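Local coordinates for protein dnab-like replicative helicase (Bacillus phage SPP1, PDB 3BH0) that probably couples ATP hydrolysis to 5'-3' unwinding of duplex DNA, forming the ATPase domain of the DnaB-family replicative helicase G40P, at residues K128-R131 and R132-A135; G147-S150 and N151-I154; R172-K175 and R176-G180; R241-L244 and S245-R248; F262-D266 and D267-K271. All coordinates share one frame; numbering follows the deposited sequence.

Interaction 1. Residues K128-R131 and R132-A135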
loop_
_atom_site.group_PDB
_atom_site.type_symbol
_atom_site.label_atom_id
_atom_site.label_comp_id
_atom_site.label_asym_id
_atom_site.label_seq_id
_atom_site.Cartn_x
_atom_site.Cartn_y
_atom_site.Cartn_z
ATOM N N LYS A 128 -9.794 20.054 10.739
ATOM C CA LYS A 128 -10.396 20.233 9.397
ATOM C C LYS A 128 -10.535 21.700 9.054
ATOM O O LYS A 128 -10.066 22.169 7.998
ATOM C CB LYS A 128 -11.759 19.525 9.273
ATOM C CG LYS A 128 -12.539 19.933 8.025
ATOM C CD LYS A 128 -13.561 18.900 7.603
ATOM C CE LYS A 128 -14.096 19.245 6.224
ATOM N NZ LYS A 128 -15.205 18.355 5.803
ATOM N N ALA A 129 -11.210 22.410 9.950
ATOM C CA ALA A 129 -11.162 23.839 9.962
ATOM C C ALA A 129 -11.120 24.069 11.437
ATOM O O ALA A 129 -10.721 23.174 12.191
ATOM C CB ALA A 129 -12.402 24.429 9.356
ATOM N N ALA A 130 -11.511 25.265 11.852
ATOM C CA ALA A 130 -11.702 25.560 13.253
ATOM C C ALA A 130 -10.570 25.036 14.151
ATOM O O ALA A 130 -10.764 24.818 15.345
ATOM C CB ALA A 130 -13.028 25.026 13.687
ATOM N N ARG A 131 -9.385 24.840 13.577
ATOM C CA ARG A 131 -8.210 24.525 14.375
ATOM C C ARG A 131 -7.862 25.760 15.210
ATOM O O ARG A 131 -7.462 25.644 16.372
ATOM C CB ARG A 131 -7.037 24.123 13.480
ATOM C CG ARG A 131 -6.335 22.812 13.865
ATOM C CD ARG A 131 -6.672 22.310 15.289
ATOM N NE ARG A 131 -5.495 22.199 16.179
ATOM C CZ ARG A 131 -4.327 21.627 15.864
ATOM N NH1 ARG A 131 -4.144 21.062 14.671
ATOM N NH2 ARG A 131 -3.336 21.608 16.756
ATOM N N ARG A 132 -8.054 26.933 14.598
ATOM C CA ARG A 132 -7.878 28.236 15.239
ATOM C C ARG A 132 -8.703 28.402 16.525
ATOM O O ARG A 132 -8.307 29.155 17.417
ATOM C CB ARG A 132 -8.208 29.360 14.248
ATOM C CG ARG A 132 -7.742 30.759 14.644
ATOM C CD ARG A 132 -6.338 31.034 14.144
ATOM N NE ARG A 132 -5.653 32.071 14.911
ATOM C CZ ARG A 132 -4.348 32.073 15.152
ATOM N NH1 ARG A 132 -3.582 31.091 14.701
ATOM N NH2 ARG A 132 -3.803 33.048 15.856
ATOM N N ASP A 133 -9.837 27.710 16.632
ATOM C CA ASP A 133 -10.571 27.691 17.903
ATOM C C ASP A 133 -10.796 26.315 18.531
ATOM O O ASP A 133 -10.564 26.150 19.727
ATOM C CB ASP A 133 -11.880 28.487 17.833
ATOM C CG ASP A 133 -12.812 27.986 16.763
ATOM O OD1 ASP A 133 -12.313 27.353 15.816
ATOM O OD2 ASP A 133 -14.039 28.227 16.858
ATOM N N PHE A 134 -11.231 25.333 17.739
ATOM C CA PHE A 134 -11.655 24.024 18.289
ATOM C C PHE A 134 -10.493 23.246 18.918
ATOM O O PHE A 134 -10.709 22.239 19.585
ATOM C CB PHE A 134 -12.365 23.144 17.232
ATOM C CG PHE A 134 -13.648 23.732 16.657
ATOM C CD1 PHE A 134 -14.451 22.956 15.816
ATOM C CD2 PHE A 134 -14.063 25.035 16.945
ATOM C CE1 PHE A 134 -15.646 23.474 15.253
ATOM C CE2 PHE A 134 -15.248 25.569 16.386
ATOM C CZ PHE A 134 -16.040 24.783 15.538
ATOM N N ALA A 135 -9.268 23.720 18.709
ATOM C CA ALA A 135 -8.079 23.033 19.203
ATOM C C ALA A 135 -7.636 23.509 20.575
ATOM O O ALA A 135 -7.627 24.708 20.861
ATOM C CB ALA A 135 -6.948 23.192 18.240
#

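Interaction 2. Residues G147-S150 and N151-I154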
loop_
_atom_site.group_PDB
_atom_site.type_symbol
_atom_site.label_atom_id
_atom_site.label_comp_id
_atom_site.label_asym_id
_atom_site.label_seq_id
_atom_site.Cartn_x
_atom_site.Cartn_y
_atom_site.Cartn_z
ATOM N N GLY A 147 6.811 18.096 11.743
ATOM C CA GLY A 147 8.243 17.840 11.806
ATOM C C GLY A 147 8.555 16.488 11.223
ATOM O O GLY A 147 9.496 16.345 10.447
ATOM N N GLU A 148 7.742 15.505 11.584
ATOM C CA GLU A 148 7.923 14.133 11.109
ATOM C C GLU A 148 7.672 13.939 9.614
ATOM O O GLU A 148 8.426 13.207 8.954
ATOM C CB GLU A 148 7.085 13.159 11.927
ATOM C CG GLU A 148 7.738 12.834 13.241
ATOM C CD GLU A 148 7.475 11.421 13.670
ATOM O OE1 GLU A 148 6.404 11.201 14.276
ATOM O OE2 GLU A 148 8.335 10.544 13.408
ATOM N N ILE A 149 6.633 14.601 9.095
ATOM C CA ILE A 149 6.284 14.548 7.670
ATOM C C ILE A 149 7.336 15.280 6.829
ATOM O O ILE A 149 7.667 14.844 5.717
ATOM C CB ILE A 149 4.857 15.138 7.386
ATOM C CG1 ILE A 149 3.812 14.614 8.374
ATOM C CG2 ILE A 149 4.405 14.860 5.950
ATOM C CD1 ILE A 149 3.595 13.128 8.332
ATOM N N SER A 150 7.848 16.392 7.364
ATOM C CA SER A 150 8.906 17.189 6.720
ATOM C C SER A 150 10.225 16.439 6.604
ATOM O O SER A 150 10.961 16.611 5.631
ATOM C CB SER A 150 9.147 18.484 7.497
ATOM O OG SER A 150 9.949 19.375 6.743
ATOM N N ASN A 151 10.515 15.621 7.613
ATOM C CA ASN A 151 11.726 14.810 7.644
ATOM C C ASN A 151 11.427 13.349 7.307
ATOM O O ASN A 151 12.001 12.422 7.891
ATOM C CB ASN A 151 12.419 14.950 9.006
ATOM C CG ASN A 151 12.965 16.360 9.245
ATOM O OD1 ASN A 151 12.290 17.363 8.978
ATOM N ND2 ASN A 151 14.199 16.440 9.744
ATOM N N SER A 152 10.507 13.159 6.364
ATOM C CA SER A 152 10.151 11.834 5.872
ATOM C C SER A 152 10.512 11.704 4.392
ATOM O O SER A 152 10.781 12.704 3.708
ATOM C CB SER A 152 8.657 11.560 6.082
ATOM O OG SER A 152 7.888 12.199 5.080
ATOM N N ASN A 153 10.499 10.460 3.910
ATOM C CA ASN A 153 10.827 10.153 2.520
ATOM C C ASN A 153 9.559 9.803 1.729
ATOM O O ASN A 153 9.490 8.795 1.016
ATOM C CB ASN A 153 11.855 9.020 2.473
ATOM C CG ASN A 153 12.923 9.173 3.531
ATOM O OD1 ASN A 153 13.729 10.098 3.474
ATOM N ND2 ASN A 153 12.912 8.287 4.525
ATOM N N ILE A 154 8.555 10.654 1.889
ATOM C CA ILE A 154 7.284 10.481 1.244
ATOM C C ILE A 154 7.258 11.511 0.148
ATOM O O ILE A 154 7.335 12.705 0.413
ATOM C CB ILE A 154 6.104 10.736 2.218
ATOM C CG1 ILE A 154 6.203 9.847 3.460
ATOM C CG2 ILE A 154 4.744 10.557 1.509
ATOM C CD1 ILE A 154 5.496 8.523 3.341
#

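Interaction 3. Residues R172-K175 and R176-G180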
loop_
_atom_site.group_PDB
_atom_site.type_symbol
_atom_site.label_atom_id
_atom_site.label_comp_id
_atom_site.label_asym_id
_atom_site.label_seq_id
_atom_site.Cartn_x
_atom_site.Cartn_y
_atom_site.Cartn_z
ATOM N N ARG A 172 12.234 6.195 -11.900
ATOM C CA ARG A 172 13.643 6.303 -12.308
ATOM C C ARG A 172 14.245 7.597 -11.794
ATOM O O ARG A 172 15.266 7.594 -11.082
ATOM C CB ARG A 172 13.764 6.244 -13.831
ATOM C CG ARG A 172 13.327 4.913 -14.417
ATOM C CD ARG A 172 13.761 4.777 -15.850
ATOM N NE ARG A 172 15.211 4.916 -15.977
ATOM C CZ ARG A 172 15.814 5.577 -16.962
ATOM N NH1 ARG A 172 15.095 6.167 -17.905
ATOM N NH2 ARG A 172 17.138 5.650 -16.996
ATOM N N GLN A 173 13.584 8.694 -12.153
ATOM C CA GLN A 173 13.867 10.027 -11.641
ATOM C C GLN A 173 14.097 10.042 -10.124
ATOM O O GLN A 173 15.032 10.677 -9.662
ATOM C CB GLN A 173 12.727 10.968 -12.059
ATOM C CG GLN A 173 13.023 12.438 -11.893
ATOM C CD GLN A 173 11.842 13.326 -12.250
ATOM O OE1 GLN A 173 11.208 13.164 -13.299
ATOM N NE2 GLN A 173 11.551 14.286 -11.379
ATOM N N THR A 174 13.266 9.329 -9.363
ATOM C CA THR A 174 13.431 9.198 -7.892
ATOM C C THR A 174 14.631 8.337 -7.519
ATOM O O THR A 174 15.333 8.609 -6.547
ATOM C CB THR A 174 12.151 8.600 -7.200
ATOM O OG1 THR A 174 11.058 9.514 -7.326
ATOM C CG2 THR A 174 12.379 8.313 -5.717
ATOM N N LYS A 175 14.836 7.270 -8.275
ATOM C CA LYS A 175 15.960 6.368 -8.056
ATOM C C LYS A 175 17.258 7.153 -8.149
ATOM O O LYS A 175 18.058 7.160 -7.220
ATOM C CB LYS A 175 15.945 5.256 -9.105
ATOM C CG LYS A 175 15.188 4.017 -8.700
ATOM C CD LYS A 175 15.587 2.903 -9.647
ATOM C CE LYS A 175 16.202 1.746 -8.890
ATOM N NZ LYS A 175 16.773 0.779 -9.866
ATOM N N ARG A 176 17.434 7.835 -9.275
ATOM C CA ARG A 176 18.607 8.683 -9.512
ATOM C C ARG A 176 18.888 9.669 -8.375
ATOM O O ARG A 176 20.053 9.933 -8.056
ATOM C CB ARG A 176 18.433 9.442 -10.824
ATOM C CG ARG A 176 19.734 9.733 -11.557
ATOM C CD ARG A 176 19.438 10.475 -12.866
ATOM N NE ARG A 176 18.416 11.502 -12.660
ATOM C CZ ARG A 176 18.654 12.811 -12.614
ATOM N NH1 ARG A 176 19.892 13.280 -12.794
ATOM N NH2 ARG A 176 17.644 13.654 -12.395
ATOM N N LYS A 177 17.828 10.192 -7.759
ATOM C CA LYS A 177 17.961 11.184 -6.689
ATOM C C LYS A 177 18.080 10.557 -5.299
ATOM O O LYS A 177 18.225 11.261 -4.306
ATOM C CB LYS A 177 16.815 12.206 -6.758
ATOM C CG LYS A 177 16.889 13.120 -7.983
ATOM C CD LYS A 177 15.567 13.835 -8.264
ATOM C CE LYS A 177 15.619 14.572 -9.616
ATOM N NZ LYS A 177 14.508 15.566 -9.843
ATOM N N ASN A 178 18.022 9.232 -5.234
ATOM C CA ASN A 178 18.229 8.513 -3.976
ATOM C C ASN A 178 19.179 7.339 -4.162
ATOM O O ASN A 178 18.757 6.284 -4.643
ATOM C CB ASN A 178 16.905 8.048 -3.359
ATOM C CG ASN A 178 16.106 9.191 -2.784
ATOM O OD1 ASN A 178 16.170 9.453 -1.586
ATOM N ND2 ASN A 178 15.369 9.905 -3.644
ATOM N N PRO A 179 20.474 7.542 -3.810
ATOM C CA PRO A 179 21.579 6.590 -3.883
ATOM C C PRO A 179 21.217 5.127 -3.603
ATOM O O PRO A 179 20.751 4.422 -4.507
ATOM C CB PRO A 179 22.542 7.134 -2.832
ATOM C CG PRO A 179 22.403 8.598 -2.975
ATOM C CD PRO A 179 20.952 8.850 -3.307
ATOM N N GLY A 180 21.434 4.674 -2.370
ATOM C CA GLY A 180 21.313 3.245 -2.063
ATOM C C GLY A 180 19.949 2.832 -1.539
ATOM O O GLY A 180 19.806 1.765 -0.920
#

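Interaction 4. Residues R241-L244 and S245-R248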
loop_
_atom_site.group_PDB
_atom_site.type_symbol
_atom_site.label_atom_id
_atom_site.label_comp_id
_atom_site.label_asym_id
_atom_site.label_seq_id
_atom_site.Cartn_x
_atom_site.Cartn_y
_atom_site.Cartn_z
ATOM N N ARG A 241 -16.528 -11.311 3.058
ATOM C CA ARG A 241 -15.075 -11.317 2.943
ATOM C C ARG A 241 -14.679 -11.456 1.461
ATOM O O ARG A 241 -15.240 -12.294 0.738
ATOM C CB ARG A 241 -14.450 -12.397 3.822
ATOM C CG ARG A 241 -13.819 -11.816 5.049
ATOM C CD ARG A 241 -13.704 -12.795 6.185
ATOM N NE ARG A 241 -14.929 -12.768 6.977
ATOM C CZ ARG A 241 -15.002 -12.973 8.288
ATOM N NH1 ARG A 241 -13.904 -13.217 9.002
ATOM N NH2 ARG A 241 -16.187 -12.922 8.881
ATOM N N PRO A 242 -13.757 -10.593 0.988
ATOM C CA PRO A 242 -13.397 -10.625 -0.436
ATOM C C PRO A 242 -12.704 -11.915 -0.795
ATOM O O PRO A 242 -12.005 -12.486 0.039
ATOM C CB PRO A 242 -12.425 -9.451 -0.587
ATOM C CG PRO A 242 -12.652 -8.603 0.619
ATOM C CD PRO A 242 -13.020 -9.546 1.713
ATOM N N MET A 243 -12.915 -12.382 -2.020
ATOM C CA MET A 243 -12.138 -13.504 -2.554
ATOM C C MET A 243 -11.486 -13.135 -3.870
ATOM O O MET A 243 -11.781 -12.084 -4.430
ATOM C CB MET A 243 -12.988 -14.760 -2.709
ATOM C CG MET A 243 -14.201 -14.598 -3.561
ATOM S SD MET A 243 -15.333 -15.954 -3.260
ATOM C CE MET A 243 -15.316 -16.051 -1.468
ATOM N N LEU A 244 -10.602 -14.004 -4.352
ATOM C CA LEU A 244 -9.809 -13.719 -5.550
ATOM C C LEU A 244 -10.668 -13.519 -6.787
ATOM O O LEU A 244 -10.338 -12.695 -7.640
ATOM C CB LEU A 244 -8.734 -14.785 -5.784
ATOM C CG LEU A 244 -7.581 -14.829 -4.779
ATOM C CD1 LEU A 244 -6.778 -16.107 -5.001
ATOM C CD2 LEU A 244 -6.679 -13.616 -4.869
ATOM N N SER A 245 -11.776 -14.252 -6.861
ATOM C CA SER A 245 -12.769 -14.079 -7.918
ATOM C C SER A 245 -13.411 -12.673 -7.946
ATOM O O SER A 245 -13.973 -12.272 -8.968
ATOM C CB SER A 245 -13.861 -15.159 -7.814
ATOM O OG SER A 245 -14.777 -14.872 -6.767
ATOM N N ASP A 246 -13.321 -11.923 -6.846
ATOM C CA ASP A 246 -13.890 -10.561 -6.791
ATOM C C ASP A 246 -13.163 -9.537 -7.671
ATOM O O ASP A 246 -13.689 -8.452 -7.958
ATOM C CB ASP A 246 -13.979 -10.066 -5.345
ATOM C CG ASP A 246 -14.994 -10.838 -4.537
ATOM O OD1 ASP A 246 -16.056 -11.183 -5.102
ATOM O OD2 ASP A 246 -14.732 -11.099 -3.342
ATOM N N LEU A 247 -11.956 -9.888 -8.105
ATOM C CA LEU A 247 -11.181 -9.015 -8.978
ATOM C C LEU A 247 -11.670 -9.109 -10.438
ATOM O O LEU A 247 -10.916 -8.821 -11.359
ATOM C CB LEU A 247 -9.681 -9.325 -8.844
ATOM C CG LEU A 247 -9.028 -9.129 -7.465
ATOM C CD1 LEU A 247 -7.794 -10.021 -7.282
ATOM C CD2 LEU A 247 -8.682 -7.669 -7.206
ATOM N N ARG A 248 -12.950 -9.459 -10.622
ATOM C CA ARG A 248 -13.558 -9.832 -11.932
ATOM C C ARG A 248 -13.120 -9.037 -13.157
ATOM O O ARG A 248 -12.525 -9.598 -14.082
ATOM C CB ARG A 248 -15.096 -9.819 -11.856
ATOM C CG ARG A 248 -15.795 -10.605 -12.980
ATOM C CD ARG A 248 -15.913 -9.838 -14.316
ATOM N NE ARG A 248 -16.641 -10.637 -15.311
ATOM C CZ ARG A 248 -16.782 -10.326 -16.603
ATOM N NH1 ARG A 248 -16.237 -9.214 -17.104
ATOM N NH2 ARG A 248 -17.473 -11.137 -17.401
#

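Interaction 5. Residues F262-D266 and D267-K271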
loop_
_atom_site.group_PDB
_atom_site.type_symbol
_atom_site.label_atom_id
_atom_site.label_comp_id
_atom_site.label_asym_id
_atom_site.label_seq_id
_atom_site.Cartn_x
_atom_site.Cartn_y
_atom_site.Cartn_z
ATOM N N PHE A 262 -6.351 -8.265 0.941
ATOM C CA PHE A 262 -7.704 -7.752 1.076
ATOM C C PHE A 262 -7.897 -7.179 2.475
ATOM O O PHE A 262 -7.308 -7.666 3.442
ATOM C CB PHE A 262 -8.733 -8.862 0.862
ATOM C CG PHE A 262 -8.786 -9.408 -0.542
ATOM C CD1 PHE A 262 -8.774 -8.568 -1.640
ATOM C CD2 PHE A 262 -8.913 -10.774 -0.752
ATOM C CE1 PHE A 262 -8.852 -9.088 -2.941
ATOM C CE2 PHE A 262 -9.007 -11.307 -2.043
ATOM C CZ PHE A 262 -8.971 -10.461 -3.138
ATOM N N LEU A 263 -8.711 -6.135 2.563
ATOM C CA LEU A 263 -9.149 -5.585 3.836
ATOM C C LEU A 263 -10.637 -5.843 4.020
ATOM O O LEU A 263 -11.431 -5.699 3.095
ATOM C CB LEU A 263 -8.862 -4.086 3.920
ATOM C CG LEU A 263 -7.493 -3.528 4.348
ATOM C CD1 LEU A 263 -6.326 -4.508 4.290
ATOM C CD2 LEU A 263 -7.183 -2.342 3.490
ATOM N N TYR A 264 -11.005 -6.238 5.226
ATOM C CA TYR A 264 -12.385 -6.463 5.583
ATOM C C TYR A 264 -12.573 -5.949 6.987
ATOM O O TYR A 264 -11.805 -6.285 7.886
ATOM C CB TYR A 264 -12.690 -7.952 5.507
ATOM C CG TYR A 264 -14.072 -8.346 5.950
ATOM C CD1 TYR A 264 -15.168 -8.164 5.114
ATOM C CD2 TYR A 264 -14.280 -8.928 7.194
ATOM C CE1 TYR A 264 -16.438 -8.542 5.513
ATOM C CE2 TYR A 264 -15.541 -9.306 7.607
ATOM C CZ TYR A 264 -16.616 -9.113 6.768
ATOM O OH TYR A 264 -17.874 -9.491 7.170
ATOM N N ARG A 265 -13.590 -5.115 7.161
ATOM C CA ARG A 265 -13.917 -4.548 8.462
ATOM C C ARG A 265 -15.323 -5.034 8.839
ATOM O O ARG A 265 -16.317 -4.496 8.362
ATOM C CB ARG A 265 -13.827 -3.031 8.363
ATOM C CG ARG A 265 -13.876 -2.294 9.673
ATOM C CD ARG A 265 -13.792 -0.800 9.430
ATOM N NE ARG A 265 -14.842 -0.115 10.172
ATOM C CZ ARG A 265 -15.862 0.543 9.624
ATOM N NH1 ARG A 265 -15.974 0.651 8.307
ATOM N NH2 ARG A 265 -16.771 1.106 10.408
ATOM N N ASP A 266 -15.398 -6.079 9.664
ATOM C CA ASP A 266 -16.668 -6.788 9.925
ATOM C C ASP A 266 -17.803 -5.886 10.414
ATOM O O ASP A 266 -18.969 -6.119 10.073
ATOM C CB ASP A 266 -16.476 -7.981 10.890
ATOM C CG ASP A 266 -17.698 -8.917 10.935
ATOM O OD1 ASP A 266 -17.622 -10.069 10.457
ATOM O OD2 ASP A 266 -18.756 -8.520 11.443
ATOM N N ASP A 267 -17.461 -4.864 11.200
ATOM C CA ASP A 267 -18.481 -4.024 11.840
ATOM C C ASP A 267 -19.105 -2.977 10.911
ATOM O O ASP A 267 -20.066 -2.300 11.294
ATOM C CB ASP A 267 -17.994 -3.423 13.189
ATOM C CG ASP A 267 -16.839 -2.437 13.033
ATOM O OD1 ASP A 267 -16.490 -2.080 11.888
ATOM O OD2 ASP A 267 -16.282 -2.009 14.065
ATOM N N TYR A 268 -18.569 -2.866 9.695
ATOM C CA TYR A 268 -19.250 -2.154 8.621
ATOM C C TYR A 268 -20.486 -2.933 8.188
ATOM O O TYR A 268 -21.515 -2.346 7.903
ATOM C CB TYR A 268 -18.338 -1.922 7.411
ATOM C CG TYR A 268 -19.002 -1.129 6.302
ATOM C CD1 TYR A 268 -19.091 0.266 6.379
ATOM C CD2 TYR A 268 -19.551 -1.764 5.189
ATOM C CE1 TYR A 268 -19.707 1.012 5.385
ATOM C CE2 TYR A 268 -20.170 -1.027 4.173
ATOM C CZ TYR A 268 -20.240 0.366 4.278
ATOM O OH TYR A 268 -20.848 1.130 3.287
ATOM N N TYR A 269 -20.370 -4.257 8.155
ATOM C CA TYR A 269 -21.415 -5.127 7.621
ATOM C C TYR A 269 -22.430 -5.626 8.663
ATOM O O TYR A 269 -23.642 -5.598 8.417
ATOM C CB TYR A 269 -20.794 -6.307 6.866
ATOM C CG TYR A 269 -20.149 -5.902 5.566
ATOM C CD1 TYR A 269 -20.903 -5.306 4.543
ATOM C CD2 TYR A 269 -18.792 -6.092 5.355
ATOM C CE1 TYR A 269 -20.316 -4.910 3.350
ATOM C CE2 TYR A 269 -18.201 -5.703 4.165
ATOM C CZ TYR A 269 -18.969 -5.115 3.170
ATOM O OH TYR A 269 -18.386 -4.739 1.991
ATOM N N ASP A 270 -21.940 -6.100 9.807
ATOM C CA ASP A 270 -22.814 -6.523 10.884
ATOM C C ASP A 270 -22.545 -5.626 12.079
ATOM O O ASP A 270 -21.433 -5.599 12.600
ATOM C CB ASP A 270 -22.579 -8.001 11.220
ATOM C CG ASP A 270 -23.006 -8.364 12.647
ATOM O OD1 ASP A 270 -23.877 -7.681 13.236
ATOM O OD2 ASP A 270 -22.453 -9.342 13.181
ATOM N N LYS A 271 -23.573 -4.903 12.513
ATOM C CA LYS A 271 -23.394 -3.817 13.490
ATOM C C LYS A 271 -23.191 -4.269 14.945
ATOM O O LYS A 271 -22.806 -3.472 15.803
ATOM C CB LYS A 271 -24.529 -2.789 13.367
ATOM C CG LYS A 271 -24.800 -2.333 11.921
ATOM C CD LYS A 271 -23.722 -1.358 11.397
ATOM C CE LYS A 271 -23.891 -1.072 9.898
ATOM N NZ LYS A 271 -22.925 -0.021 9.416
#

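Interaction 1. Residues K128-R131 and R132-A135
A130 and F134 face each other one helical turn apart, the methyl CB of A130 standing over the middle of one face of the F134 ring in a CH-pi arrangement whose modelled spacing is doubtfully tight. F134 chi1 of -61° sets CG beside its own backbone N and anti to the carbonyl carbon, which lays the ring back over the start of the turn. D133 flanks the same methyl: its chi1 of 58° wedges CG between the backbone N and the carbonyl carbon, and OD1 ends 3.2 Å from A130 CB. R131 and R132 turn elsewhere. R132 runs away from the turn, with its chain bent at chi2, whereas the buried guanidinium of R131 makes a cation-pi contact with W139 and lies against I122 and D138. The methyl of A135 comes to the edge of that guanidinium, at a modelled distance too short to be trusted. Residues 129-130 form the break between helix 124-128 and the short helix 131-134, and the backbone of A130 has positive phi (45°), where the chain changes direction between the two helices. A130 O then takes the first bonds of this short, weakly bonded helix, from F134 N at a doubtfully short 2.5 Å and, weakly, from D133 N at 3.3 Å. D133 OD1 stands 3.0 Å from that same A130 O; as two acceptors they gain no bond from each other, so the turn rests on backbone N-H donors, one of them weakly placed and one at a doubtful distance.

Interaction 2. Residues G147-S150 and N151-I154
S152 turns its hydroxyl back onto the last turn of the helix, where OG gives its proton to I149 O at 2.7 Å. A chi1 of 79° holds OG between the backbone N and the carbonyl carbon, which swings it toward the helix end. The donor meets I149 O at a C=O...OG angle of 125°, tilted 29° from the carbonyl plane. S152 N adds a weak bond to the same oxygen at 3.4 Å, so residue 152 grips I149 O with both its side chain and its backbone. Beside this pair, S152 CB lies 3.3 Å from E148 O. One residue earlier, N151 N closes the final helical bond, to G147 O at 3.1 Å, and N151 is also where the chain leaves helical geometry. The serine hydroxyl thus supplements a weak backbone bond to a carbonyl of the last turn. Further from the contact, the exit of the chain is pinned by N153, whose N bonds S93 OG and whose side chain makes a weak bond to D97 O. E148 reaches toward K90 in a long, weak ion pair. The side chains of S152 and I154 both touch S93 of helix 81-93, and I154 also touches A89. The chain leaving helix 139-150 therefore runs along helix 81-93 and passes through N153, which shares backbone hydrogen bonds with V99, into strand 154-157, the outermost strand of the sheet on that side, running parallel to strand 98-103.

Interaction 3. Residues R172-K175 and R176-G180
K177 lays its whole side chain back along Q173. CB stands 3.7 Å from Q173 O, CG and CD each pass the same carbonyl oxygen at 3.5 Å, CE is 3.9 Å from Q173 O and 4.1 Å from Q173 CG, and NZ ends 3.6 Å from Q173 NE2, two donors that merely lie alongside each other. A chi1 of -69°, which starts the chain beside its own backbone N, and the extended course beyond CG lay K177 along Q173 O; the two side chains run side by side and point the same way. All this happens at the C-terminal end of helix 164-176, in the helix-to-strand connection of the RecA-like alpha/beta core, just before strand 183-188. R176 N still makes a nearly straight bond to R172 O, 2.8 Å long, but K177 N has only weak bonds, to Q173 O and T174 O. N178 adds two bonds: ND2 donates to T174 O at 3.2 Å with an N-H...O angle of 166°, the oxygen lying in the amide plane, while N178 N bonds K175 O from above the carbonyl plane at 2.9 Å. T174 OG1 points elsewhere, to N100 ND2 and K170 O, and K175 NZ reaches L220 O.

Interaction 4. Residues R241-L244 and S245-R248
A chi1 of -68° puts D246 CG beside its own backbone N and swings OD2 back to M243 N, while M243 chi1 of 57° folds CG in between its backbone N and carbonyl carbon, against that carboxylate. The result is a tight 3-10 turn in the long connection between strand 223-228 and helix 252-256 of the RecA-like fold. The two residues bond reciprocally: M243 N donates to D246 OD2 at 2.6 Å, nearly straight at 171° but arriving from above the carboxylate plane, and D246 N returns a bond to M243 O at 2.9 Å. A third bond, from L247 N to L244 O, carries the turn on by one residue. D246 is buried, and its OD2 has a second partner, since R237 NH2 forms a salt bridge to it; the pull of that guanidinium and of the backbone N-H would favour the charged carboxylate. R237 also bonds R241 O, so one arginine reaches both the carboxylate and the chain leading into the turn. P242 packs on F262, Y264 and I282, and L244 reaches I260 and A284, which seats the turn on the face of the sheet, while L247 lies against E254. The apolar pair within the turn is loose: L244 CD2 and L247 CD1 are 4.5 Å apart. On the exposed side M243 CG sits 3.3 Å from S245 OG, with M243 SD 3.7 Å from the same oxygen.

Interaction 5. Residues F262-D266 and D267-K271
Y264 and Y269 meet closely, CE1 of Y264 lying 3.4 Å from CD2 of Y269, yet their near-parallel planes, 19° apart, are slid so far that the rings barely overlap, with centroids separated by 5.7 Å. On the opposite side of the strand from Y264, R265 sends NE to D267 OD1 in a salt bridge of 3.1 Å, with the guanidinium and carboxylate planes steeply turned, 73° apart. The backbone of R265 also takes part, its O accepting from Y268 N at 3.1 Å, and Y268 CB rests over one face of the guanidinium, 3.6 Å from NH1 of R265. Several of these polar ends have partners beyond the turn: R265 NH1 bonds S78 O, D267 OD2 bonds N277 N, and Y269 OH bonds E235 OE2. Past the tyrosines, on the side of Y264, the packing is slacker. D266 OD2 and D270 OD2, of two partly exposed residues, stand 4.2 Å apart, like charges that would tend to raise the affinity of one for a proton; Y264 OH makes a weak bond to D266 OD1, and D270 OD1 is held by E272 N. What secures this side is backbone, since D266 O accepts from both Y269 N and D270 N. At the exposed end K271 curls back so that NZ bonds Y268 O. The turn forms where strand 259-265, lying between strand 70-74 and antiparallel strand 278-286, gives way to the short, weakly bonded helix 266-269; Y268 and Y269 then lean on S78 and M79, in the loop between strand 70-74 and helix 81-93.

All five contacts are local turns or helix ends in one RecA-like ATPase domain, spread round its periphery. Interactions 4 and 5 are the only two that touch: R241 NH2 makes a long, weak ion pair with D266 OD1 at 3.6 Å, and M243 O rests 3.5 Å from F262 CZ. Both approach the probable Walker A loop (A75, G80, K81, T82) that would hold ATP phosphates, since the P242 and R265 side chains lie near it without contact. Interactions 2 and 3 close helices 139-150 and 164-176, with centres about 17 Å apart, and lie opposite interaction 4 across the domain centre. Interaction 1 is the outlier, centred about 30 Å from the chain centre.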